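Long-range contact in secreted effector protein sseI (Salmonella enterica subsp. enterica serovar Typhimurium, PDB 4G29), which is a virulence factor whose catalytic domain belongs to the cysteine protease superfamily and probably acts through a papain-like catalytic triad: residues R64-W69 with K131-T136. Numbering follows the deposited sequence.
Sequences RGIFIW and KLIYYT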
loop_
_atom_site.group_PDB
_atom_site.type_symbol
_atom_site.label_atom_id
_atom_site.label_comp_id
_atom_site.label_asym_id
_atom_site.label_seq_id
_atom_site.Cartn_x
_atom_site.Cartn_y
_atom_site.Cartn_z
ATOM N N ARG A 64 0.249 1.111 -6.630
ATOM C CA ARG A 64 -0.412 -0.025 -6.070
ATOM C C ARG A 64 -1.702 0.376 -5.378
ATOM O O ARG A 64 -1.666 1.036 -4.333
ATOM C CB ARG A 64 0.538 -0.780 -5.102
ATOM C CG ARG A 64 -0.063 -2.095 -4.562
ATOM C CD ARG A 64 1.017 -3.015 -3.979
ATOM N NE ARG A 64 1.889 -3.526 -5.037
ATOM C CZ ARG A 64 2.814 -4.470 -4.891
ATOM N NH1 ARG A 64 3.077 -4.946 -3.694
ATOM N NH2 ARG A 64 3.518 -4.921 -5.926
ATOM N N GLY A 65 -2.839 -0.035 -5.945
ATOM C CA GLY A 65 -4.163 0.179 -5.366
ATOM C C GLY A 65 -4.564 -1.046 -4.575
ATOM O O GLY A 65 -4.380 -2.183 -5.066
ATOM N N ILE A 66 -5.004 -0.845 -3.353
ATOM C CA ILE A 66 -5.286 -1.907 -2.414
ATOM C C ILE A 66 -6.708 -1.796 -1.813
ATOM O O ILE A 66 -7.209 -0.665 -1.506
ATOM C CB ILE A 66 -4.237 -1.861 -1.230
ATOM C CG1 ILE A 66 -2.815 -1.870 -1.771
ATOM C CG2 ILE A 66 -4.473 -2.934 -0.087
ATOM C CD1 ILE A 66 -1.856 -1.061 -0.910
ATOM N N PHE A 67 -7.383 -2.947 -1.671
ATOM C CA PHE A 67 -8.568 -2.994 -0.827
ATOM C C PHE A 67 -8.343 -3.913 0.381
ATOM O O PHE A 67 -7.659 -4.954 0.277
ATOM C CB PHE A 67 -9.803 -3.497 -1.550
ATOM C CG PHE A 67 -10.478 -2.483 -2.473
ATOM C CD1 PHE A 67 -10.601 -1.097 -2.131
ATOM C CD2 PHE A 67 -11.113 -2.918 -3.644
ATOM C CE1 PHE A 67 -11.257 -0.206 -2.971
ATOM C CE2 PHE A 67 -11.743 -1.982 -4.520
ATOM C CZ PHE A 67 -11.837 -0.643 -4.127
ATOM N N ILE A 68 -8.981 -3.521 1.493
ATOM C CA ILE A 68 -9.008 -4.293 2.730
ATOM C C ILE A 68 -10.470 -4.485 3.094
ATOM O O ILE A 68 -11.212 -3.494 3.286
ATOM C CB ILE A 68 -8.267 -3.558 3.874
ATOM C CG1 ILE A 68 -6.795 -3.349 3.511
ATOM C CG2 ILE A 68 -8.415 -4.381 5.177
ATOM C CD1 ILE A 68 -6.120 -2.151 4.228
ATOM N N TRP A 69 -10.915 -5.742 3.089
ATOM C CA TRP A 69 -12.306 -6.069 3.316
ATOM C C TRP A 69 -12.361 -6.792 4.631
ATOM O O TRP A 69 -11.618 -7.741 4.847
ATOM C CB TRP A 69 -12.841 -7.046 2.269
ATOM C CG TRP A 69 -13.073 -6.498 0.892
ATOM C CD1 TRP A 69 -12.197 -6.501 -0.134
ATOM C CD2 TRP A 69 -14.301 -5.985 0.377
ATOM N NE1 TRP A 69 -12.770 -5.975 -1.267
ATOM C CE2 TRP A 69 -14.061 -5.623 -0.981
ATOM C CE3 TRP A 69 -15.548 -5.705 0.947
ATOM C CZ2 TRP A 69 -15.056 -5.077 -1.800
ATOM C CZ3 TRP A 69 -16.536 -5.154 0.123
ATOM C CH2 TRP A 69 -16.280 -4.833 -1.212
ATOM N N LYS A 131 -8.673 -10.115 7.806
ATOM C CA LYS A 131 -9.150 -9.266 6.728
ATOM C C LYS A 131 -8.631 -9.778 5.383
ATOM O O LYS A 131 -7.556 -10.398 5.292
ATOM C CB LYS A 131 -8.709 -7.816 6.933
ATOM C CG LYS A 131 -9.236 -7.113 8.210
ATOM C CD LYS A 131 -8.455 -5.810 8.481
ATOM C CE LYS A 131 -8.802 -5.144 9.835
ATOM N NZ LYS A 131 -10.011 -4.348 9.743
ATOM N N LEU A 132 -9.426 -9.530 4.355
ATOM C CA LEU A 132 -9.105 -9.846 2.994
ATOM C C LEU A 132 -8.430 -8.658 2.389
ATOM O O LEU A 132 -9.002 -7.547 2.342
ATOM C CB LEU A 132 -10.356 -10.137 2.196
ATOM C CG LEU A 132 -10.204 -10.291 0.675
ATOM C CD1 LEU A 132 -9.323 -11.493 0.256
ATOM C CD2 LEU A 132 -11.586 -10.385 -0.027
ATOM N N ILE A 133 -7.231 -8.904 1.904
ATOM C CA ILE A 133 -6.422 -7.841 1.309
ATOM C C ILE A 133 -5.963 -8.270 -0.078
ATOM O O ILE A 133 -5.366 -9.340 -0.236
ATOM C CB ILE A 133 -5.214 -7.492 2.179
ATOM C CG1 ILE A 133 -5.654 -7.176 3.625
ATOM C CG2 ILE A 133 -4.424 -6.322 1.518
ATOM C CD1 ILE A 133 -4.529 -6.713 4.542
ATOM N N TYR A 134 -6.229 -7.418 -1.065
ATOM C CA TYR A 134 -5.722 -7.613 -2.435
ATOM C C TYR A 134 -5.389 -6.270 -3.093
ATOM O O TYR A 134 -5.879 -5.233 -2.657
ATOM C CB TYR A 134 -6.715 -8.457 -3.251
ATOM C CG TYR A 134 -8.063 -7.886 -3.488
ATOM C CD1 TYR A 134 -8.262 -6.800 -4.388
ATOM C CD2 TYR A 134 -9.157 -8.390 -2.820
ATOM C CE1 TYR A 134 -9.523 -6.320 -4.605
ATOM C CE2 TYR A 134 -10.421 -7.913 -3.052
ATOM C CZ TYR A 134 -10.602 -6.891 -3.917
ATOM O OH TYR A 134 -11.865 -6.415 -4.094
ATOM N N TYR A 135 -4.648 -6.355 -4.181
ATOM C CA TYR A 135 -4.162 -5.197 -4.891
ATOM C C TYR A 135 -4.019 -5.419 -6.388
ATOM O O TYR A 135 -4.033 -6.573 -6.912
ATOM C CB TYR A 135 -2.844 -4.752 -4.251
ATOM C CG TYR A 135 -1.641 -5.643 -4.572
ATOM C CD1 TYR A 135 -0.969 -5.500 -5.785
ATOM C CD2 TYR A 135 -1.170 -6.582 -3.651
ATOM C CE1 TYR A 135 0.124 -6.256 -6.079
ATOM C CE2 TYR A 135 -0.094 -7.377 -3.944
ATOM C CZ TYR A 135 0.567 -7.203 -5.134
ATOM O OH TYR A 135 1.669 -8.025 -5.354
ATOM N N THR A 136 -3.812 -4.290 -7.082
ATOM C CA THR A 136 -3.451 -4.311 -8.457
ATOM C C THR A 136 -2.426 -3.164 -8.640
ATOM O O THR A 136 -2.586 -2.122 -8.024
ATOM C CB THR A 136 -4.670 -4.044 -9.395
ATOM O OG1 THR A 136 -5.728 -4.960 -9.122
ATOM C CG2 THR A 136 -4.259 -4.057 -10.910
HETATM O O HOH W 1 4.308 -7.431 -3.655
#
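Gly65, Phe67 and Trp69 pair with Thr136, Tyr134 and Leu132 through six backbone hydrogen bonds, two to each pair, which join strands 61-69 and 132-138 as antiparallel neighbours with segment axes 4.7 Å apart.

On the face that carries these three pairs, Trp69 NE1 donates to Tyr134 OH at 3.0 Å, the hydroxyl lying 17° out of the indole plane. Tyr134 holds CG between its backbone N and carbonyl carbon (chi1 63°), which leans the ring toward strand 61-69, beside Phe67. The hydroxyl lies at the edges of both the indole and the Phe67 ring, 3.6 Å from Phe67 CD2. Tyrosine suits this buried place because its ring packs against apolar carbon while its oxygen satisfies the indole N-H. Leu132 CD2 makes an apolar contact with Trp69 CD1 at 3.9 Å.

On the face that carries Ile66, Ile68, Ile133 and Tyr135, Arg64 lays its guanidinium flat on the Tyr135 ring, planes 16° apart, with CZ 3.9 Å from the ring centroid in a cation-pi contact. CD lies over the ring face in a CH-pi contact, and the bend at chi3 carries the guanidinium on over the same ring. A water bridges Arg64 NH1 and Tyr135 OH. Arginine suits the place because its flat charged end can stack while NE still forms a salt bridge with Asp137, which should help fix the group's rotation. Ile66 CG2 meets Ile133 CG2 at 3.7 Å; isoleucine, branched at CB, favours extended backbone and fills this apolar face.

Within the central antiparallel sheet of this papain-like domain, strand 78-87 flanks strand 61-69 and strand 164-165 flanks strand 132-138. Helix 117-126 covers Arg64, Ile66 and Ile133 through Trp120 and Tyr124, and Ile66 also touches His80, a member of the probable Cys42-His80-Asp95 triad.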